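Local coordinates for protein polyhedrin (Simulium ubiquitum cypovirus, PDB 5A9A) that forms the crystalline lattice of the viral occlusion bodies, microcrystals that probably embed and protect cypovirus particles, and binds UTP in this crystal, at residues Ala105-Ala110 and Phe159-Leu164; Val36-Ile41 and Ile50-Pro55. One frame throughout, in Å; residues are numbered along the deposited sequence.

How the interactions relate
From the N terminus, the chain first lays down strand 34-41 and turns back at once into strand 47-54, so interaction 2 closes a short beta hairpin. Interaction 1 opens only later, when strand 105-111 returns to the sheet, and it closes a longer loop as strand 157-163 pairs with it; 48 residues separate segments 105-110 and 159-164. The two contacts therefore follow in series, neither nesting nor crossing. In space they adjoin: strands 34-41 and 105-111 are sheet neighbours, Met107 N lies 2.6 Å from Ile39 O, a probable hydrogen bond, and Ile108 packs on Ile38. Together they join four adjacent strands of one antiparallel sheet.

Interaction 1 (Ala105-Ala110 and Phe159-Leu164); sequences AIMISA and FLYIPL
Ile106 and Ile108 pair with Ile162 and Leu160 as the hydrogen-bonded positions of two antiparallel neighbours, strands 105-111 and 157-163 of the polyhedrin's main sheet. Four backbone bonds join them; those between Ile106 and Ile162 are the shorter, with Ile106 N to Ile162 O at 2.7 Å.

The side chains divide between two faces. On that of Ile106, Ile108, Leu160 and Ile162 the paired side chains are all aliphatic. Ile106 holds CG1 anti to its carbonyl carbon (chi1 -41°), turning this branch to Leu164, just past the strand end: CG1 lies 3.7 Å from Leu164 CD1, while Ile106 CD1 reaches Leu164 CD2. Ile108 and Ile162 come together more loosely, through their CD1 methyls at 4.4 Å. This face packs on the second sheet, Ile108, Leu160 and Ile162 touching Val121 and Ile106 touching Leu171.

On the other face, Met107 touches two aromatic rings of strand 157-163: its CG approaches Tyr161 CD2 at 4.0 Å, and its CB approaches Phe159 CZ. Phe159, with CG trans to the backbone N (chi1 -169°), leans back over strand 105-111, where Ser109 CB lies at the ring edge near CD1. Tyr161 brings its phenol end to Ala105, whose CB sits 3.5 Å from Tyr161 OH. The Phe159 ring also meets that of Tyr225 at a steep angle, and Ser109 OG is hydrogen-bonded to Cys224 O, so this face is tied to the region just before and within strand 225-226; Ser109 OG also hydrogen-bonds Asn111 ND2 of its own strand. The Met107 sulfur makes a Met-aromatic contact: SD lies at the edge of the Phe159 ring, 5.0 Å from its centroid and 3.7 Å from CZ.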
loop_
_atom_site.group_PDB
_atom_site.type_symbol
_atom_site.label_atom_id
_atom_site.label_comp_id
_atom_site.label_asym_id
_atom_site.label_seq_id
_atom_site.Cartn_x
_atom_site.Cartn_y
_atom_site.Cartn_z
ATOM N N ALA A 105 24.794 -1.202 -4.246
ATOM C CA ALA A 105 24.525 -2.579 -3.853
ATOM C C ALA A 105 23.339 -2.665 -2.902
ATOM O O ALA A 105 22.952 -1.670 -2.287
ATOM C CB ALA A 105 25.761 -3.188 -3.203
ATOM N N ILE A 106 22.772 -3.863 -2.788
ATOM C CA ILE A 106 21.687 -4.123 -1.849
ATOM C C ILE A 106 22.054 -5.302 -0.960
ATOM O O ILE A 106 22.628 -6.284 -1.426
ATOM C CB ILE A 106 20.374 -4.489 -2.566
ATOM C CG1 ILE A 106 20.162 -3.621 -3.806
ATOM C CG2 ILE A 106 19.198 -4.364 -1.606
ATOM C CD1 ILE A 106 19.011 -4.095 -4.674
ATOM N N MET A 107 21.723 -5.201 0.321
ATOM C CA MET A 107 21.836 -6.337 1.222
ATOM C C MET A 107 20.466 -6.608 1.825
ATOM O O MET A 107 19.777 -5.683 2.268
ATOM C CB MET A 107 22.854 -6.066 2.328
ATOM C CG MET A 107 24.261 -5.796 1.820
ATOM S SD MET A 107 25.451 -5.617 3.161
ATOM C CE MET A 107 24.843 -4.135 3.959
ATOM N N ILE A 108 20.065 -7.874 1.835
ATOM C CA ILE A 108 18.768 -8.242 2.384
ATOM C C ILE A 108 18.906 -9.283 3.486
ATOM O O ILE A 108 19.386 -10.395 3.254
ATOM C CB ILE A 108 17.822 -8.780 1.299
ATOM C CG1 ILE A 108 17.667 -7.749 0.177
ATOM C CG2 ILE A 108 16.463 -9.109 1.902
ATOM C CD1 ILE A 108 16.727 -8.180 -0.927
ATOM N N SER A 109 18.488 -8.898 4.687
ATOM C CA SER A 109 18.461 -9.801 5.825
ATOM C C SER A 109 17.026 -10.256 6.058
ATOM O O SER A 109 16.185 -9.475 6.495
ATOM C CB SER A 109 18.996 -9.091 7.069
ATOM O OG SER A 109 18.828 -9.890 8.224
ATOM N N ALA A 110 16.751 -11.520 5.751
ATOM C CA ALA A 110 15.409 -12.071 5.918
ATOM C C ALA A 110 15.378 -13.011 7.115
ATOM O O ALA A 110 16.175 -13.943 7.203
ATOM C CB ALA A 110 14.979 -12.800 4.658
ATOM N N PHE A 159 20.828 -14.269 4.342
ATOM C CA PHE A 159 21.362 -12.957 3.994
ATOM C C PHE A 159 21.792 -12.948 2.527
ATOM O O PHE A 159 22.499 -13.852 2.077
ATOM C CB PHE A 159 22.552 -12.655 4.910
ATOM C CG PHE A 159 23.033 -11.234 4.854
ATOM C CD1 PHE A 159 22.381 -10.236 5.557
ATOM C CD2 PHE A 159 24.157 -10.902 4.121
ATOM C CE1 PHE A 159 22.836 -8.927 5.517
ATOM C CE2 PHE A 159 24.616 -9.600 4.078
ATOM C CZ PHE A 159 23.955 -8.611 4.776
ATOM N N LEU A 160 21.359 -11.934 1.782
ATOM C CA LEU A 160 21.648 -11.862 0.350
ATOM C C LEU A 160 22.351 -10.558 -0.022
ATOM O O LEU A 160 21.944 -9.479 0.410
ATOM C CB LEU A 160 20.356 -11.992 -0.460
ATOM C CG LEU A 160 20.499 -11.962 -1.982
ATOM C CD1 LEU A 160 21.162 -13.235 -2.491
ATOM C CD2 LEU A 160 19.140 -11.777 -2.636
ATOM N N TYR A 161 23.400 -10.668 -0.832
ATOM C CA TYR A 161 24.093 -9.498 -1.363
ATOM C C TYR A 161 23.800 -9.340 -2.852
ATOM O O TYR A 161 23.899 -10.297 -3.620
ATOM C CB TYR A 161 25.604 -9.616 -1.142
ATOM C CG TYR A 161 26.393 -8.450 -1.698
ATOM C CD1 TYR A 161 26.855 -8.461 -3.007
ATOM C CD2 TYR A 161 26.664 -7.334 -0.917
ATOM C CE1 TYR A 161 27.577 -7.399 -3.519
ATOM C CE2 TYR A 161 27.381 -6.267 -1.421
ATOM C CZ TYR A 161 27.833 -6.303 -2.722
ATOM O OH TYR A 161 28.544 -5.240 -3.229
ATOM N N ILE A 162 23.436 -8.128 -3.254
ATOM C CA ILE A 162 23.151 -7.844 -4.654
ATOM C C ILE A 162 23.964 -6.647 -5.126
ATOM O O ILE A 162 23.730 -5.527 -4.682
ATOM C CB ILE A 162 21.658 -7.528 -4.875
ATOM C CG1 ILE A 162 20.788 -8.680 -4.371
ATOM C CG2 ILE A 162 21.386 -7.255 -6.345
ATOM C CD1 ILE A 162 19.302 -8.437 -4.536
ATOM N N PRO A 163 24.923 -6.876 -6.029
ATOM C CA PRO A 163 25.635 -5.725 -6.585
ATOM C C PRO A 163 24.781 -4.996 -7.611
ATOM O O PRO A 163 24.109 -5.640 -8.418
ATOM C CB PRO A 163 26.849 -6.360 -7.261
ATOM C CG PRO A 163 26.387 -7.717 -7.650
ATOM C CD PRO A 163 25.413 -8.151 -6.584
ATOM N N LEU A 164 24.790 -3.670 -7.566
ATOM C CA LEU A 164 24.137 -2.877 -8.595
ATOM C C LEU A 164 25.214 -2.226 -9.458
ATOM O O LEU A 164 25.856 -1.263 -9.041
ATOM C CB LEU A 164 23.218 -1.823 -7.969
ATOM C CG LEU A 164 22.101 -2.364 -7.065
ATOM C CD1 LEU A 164 21.308 -1.228 -6.423
ATOM C CD2 LEU A 164 21.169 -3.288 -7.837
#

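Interaction 2 (Val36-Ile41 and Ile50-Pro55); sequences VAIIFI and IDYNAP
Tyr52 lies against Val36 and Ile38 across the beta hairpin formed by strands 34-41 and 47-54, adjacent antiparallel strands of the main sheet. Its CB sits 3.6 Å from Val36 O, beside the backbone bond that Tyr52 N gives to the same oxygen, and 4.3 Å from Val36 CB. With CG anti to the carbonyl carbon (chi1 -70°), the ring swings along the strand toward Ile38. CD1 still has Val36 O at the ring edge, in plane, and also nears Ile38 CG1; one atom further on, CE1 comes within 3.7 Å of that methylene. At the tip, OH leaves the hairpin for a weak hydrogen bond with Arg202 NE on strand 201-208, while the ring meets Phe173 edge to face.

Ile50 fills the next place on this face. Its bent chain, chi2 87°, carries CD1 to 3.6 Å from Ile38 O and into the edge of the Phe40 ring, 3.8 Å from CE2. Phe62 of strand 57-62 touches Ile50, Tyr52 and Phe40, so this face lies against the second sheet.

On the reverse face Ala37 is paired with Asp51, whose carboxylate turns to Arg35 in a salt bridge through OD2; a second subunit supplies Arg87 for a long, weak ion pair, and Asn53 ND2 hydrogen-bonds Cys128 O of the second subunit.

Four backbone bonds hold the hairpin strands together, and in that from Ile50 N to Ile38 O the N-H...O angle is 174°, nearly straight. The chemistry is split by face, with mainly apolar groups turned to the neighbouring sheet, the Tyr52 hydroxyl being the exception, and a carboxylate, probably kept ionised chiefly by Arg35, turned toward the trimer partner.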
loop_
_atom_site.group_PDB
_atom_site.type_symbol
_atom_site.label_atom_id
_atom_site.label_comp_id
_atom_site.label_asym_id
_atom_site.label_seq_id
_atom_site.Cartn_x
_atom_site.Cartn_y
_atom_site.Cartn_z
ATOM N N VAL A 36 12.229 -8.423 7.856
ATOM C CA VAL A 36 13.162 -8.283 6.747
ATOM C C VAL A 36 13.768 -6.885 6.742
ATOM O O VAL A 36 13.051 -5.885 6.849
ATOM C CB VAL A 36 12.455 -8.510 5.393
ATOM C CG1 VAL A 36 13.328 -8.032 4.236
ATOM C CG2 VAL A 36 12.088 -9.974 5.221
ATOM N N ALA A 37 15.089 -6.817 6.627
ATOM C CA ALA A 37 15.767 -5.535 6.465
ATOM C C ALA A 37 16.348 -5.419 5.061
ATOM O O ALA A 37 17.210 -6.211 4.668
ATOM C CB ALA A 37 16.866 -5.378 7.507
ATOM N N ILE A 38 15.852 -4.447 4.299
ATOM C CA ILE A 38 16.440 -4.108 3.012
ATOM C C ILE A 38 17.457 -3.001 3.241
ATOM O O ILE A 38 17.107 -1.927 3.731
ATOM C CB ILE A 38 15.388 -3.593 2.010
ATOM C CG1 ILE A 38 14.188 -4.542 1.939
ATOM C CG2 ILE A 38 16.017 -3.411 0.637
ATOM C CD1 ILE A 38 14.506 -5.921 1.391
ATOM N N ILE A 39 18.713 -3.263 2.893
ATOM C CA ILE A 39 19.786 -2.308 3.136
ATOM C C ILE A 39 20.489 -1.925 1.838
ATOM O O ILE A 39 21.059 -2.779 1.156
ATOM C CB ILE A 39 20.838 -2.892 4.099
ATOM C CG1 ILE A 39 20.150 -3.525 5.310
ATOM C CG2 ILE A 39 21.817 -1.805 4.529
ATOM C CD1 ILE A 39 21.068 -4.379 6.149
ATOM N N PHE A 40 20.449 -0.639 1.502
ATOM C CA PHE A 40 21.149 -0.136 0.328
ATOM C C PHE A 40 22.494 0.461 0.725
ATOM O O PHE A 40 22.613 1.099 1.771
ATOM C CB PHE A 40 20.312 0.925 -0.387
ATOM C CG PHE A 40 19.036 0.397 -0.977
ATOM C CD1 PHE A 40 19.022 -0.159 -2.247
ATOM C CD2 PHE A 40 17.849 0.464 -0.266
ATOM C CE1 PHE A 40 17.845 -0.642 -2.796
ATOM C CE2 PHE A 40 16.671 -0.018 -0.807
ATOM C CZ PHE A 40 16.669 -0.570 -2.074
ATOM N N ILE A 41 23.501 0.246 -0.114
ATOM C CA ILE A 41 24.814 0.845 0.084
ATOM C C ILE A 41 25.018 1.931 -0.961
ATOM O O ILE A 41 24.674 1.739 -2.127
ATOM C CB ILE A 41 25.939 -0.197 -0.054
ATOM C CG1 ILE A 41 25.620 -1.435 0.785
ATOM C CG2 ILE A 41 27.273 0.413 0.361
ATOM C CD1 ILE A 41 26.687 -2.506 0.724
ATOM N N ILE A 50 15.717 -0.187 5.397
ATOM C CA ILE A 50 14.263 -0.196 5.495
ATOM C C ILE A 50 13.789 -1.476 6.169
ATOM O O ILE A 50 14.011 -2.579 5.671
ATOM C CB ILE A 50 13.595 -0.045 4.122
ATOM C CG1 ILE A 50 14.123 1.209 3.419
ATOM C CG2 ILE A 50 12.086 0.033 4.272
ATOM C CD1 ILE A 50 15.386 0.976 2.615
ATOM N N ASP A 51 13.119 -1.306 7.303
ATOM C CA ASP A 51 12.748 -2.414 8.170
ATOM C C ASP A 51 11.288 -2.815 7.965
ATOM O O ASP A 51 10.381 -2.005 8.159
ATOM C CB ASP A 51 12.999 -2.009 9.626
ATOM C CG ASP A 51 12.474 -3.025 10.623
ATOM O OD1 ASP A 51 12.451 -4.226 10.294
ATOM O OD2 ASP A 51 12.085 -2.618 11.739
ATOM N N TYR A 52 11.072 -4.069 7.574
ATOM C CA TYR A 52 9.731 -4.590 7.321
ATOM C C TYR A 52 9.357 -5.649 8.349
ATOM O O TYR A 52 10.212 -6.410 8.807
ATOM C CB TYR A 52 9.651 -5.251 5.940
ATOM C CG TYR A 52 9.720 -4.325 4.744
ATOM C CD1 TYR A 52 10.940 -3.929 4.216
ATOM C CD2 TYR A 52 8.561 -3.887 4.114
ATOM C CE1 TYR A 52 11.006 -3.095 3.112
ATOM C CE2 TYR A 52 8.617 -3.056 3.011
ATOM C CZ TYR A 52 9.841 -2.665 2.514
ATOM O OH TYR A 52 9.899 -1.842 1.413
ATOM N N ASN A 53 8.078 -5.711 8.703
ATOM C CA ASN A 53 7.568 -6.841 9.473
ATOM C C ASN A 53 6.131 -7.186 9.089
ATOM O O ASN A 53 5.347 -6.313 8.709
ATOM C CB ASN A 53 7.694 -6.596 10.986
ATOM C CG ASN A 53 6.544 -5.776 11.555
ATOM O OD1 ASN A 53 5.397 -6.223 11.579
ATOM N ND2 ASN A 53 6.854 -4.584 12.042
ATOM N N ALA A 54 5.801 -8.471 9.167
ATOM C CA ALA A 54 4.451 -8.945 8.880
ATOM C C ALA A 54 4.296 -10.374 9.388
ATOM O O ALA A 54 5.281 -11.098 9.525
ATOM C CB ALA A 54 4.163 -8.877 7.393
ATOM N N PRO A 55 3.056 -10.780 9.693
ATOM C CA PRO A 55 2.816 -12.121 10.233
ATOM C C PRO A 55 2.505 -13.191 9.183
ATOM O O PRO A 55 2.627 -14.375 9.502
ATOM C CB PRO A 55 1.612 -11.906 11.150
ATOM C CG PRO A 55 0.847 -10.806 10.495
ATOM C CD PRO A 55 1.858 -9.927 9.788
#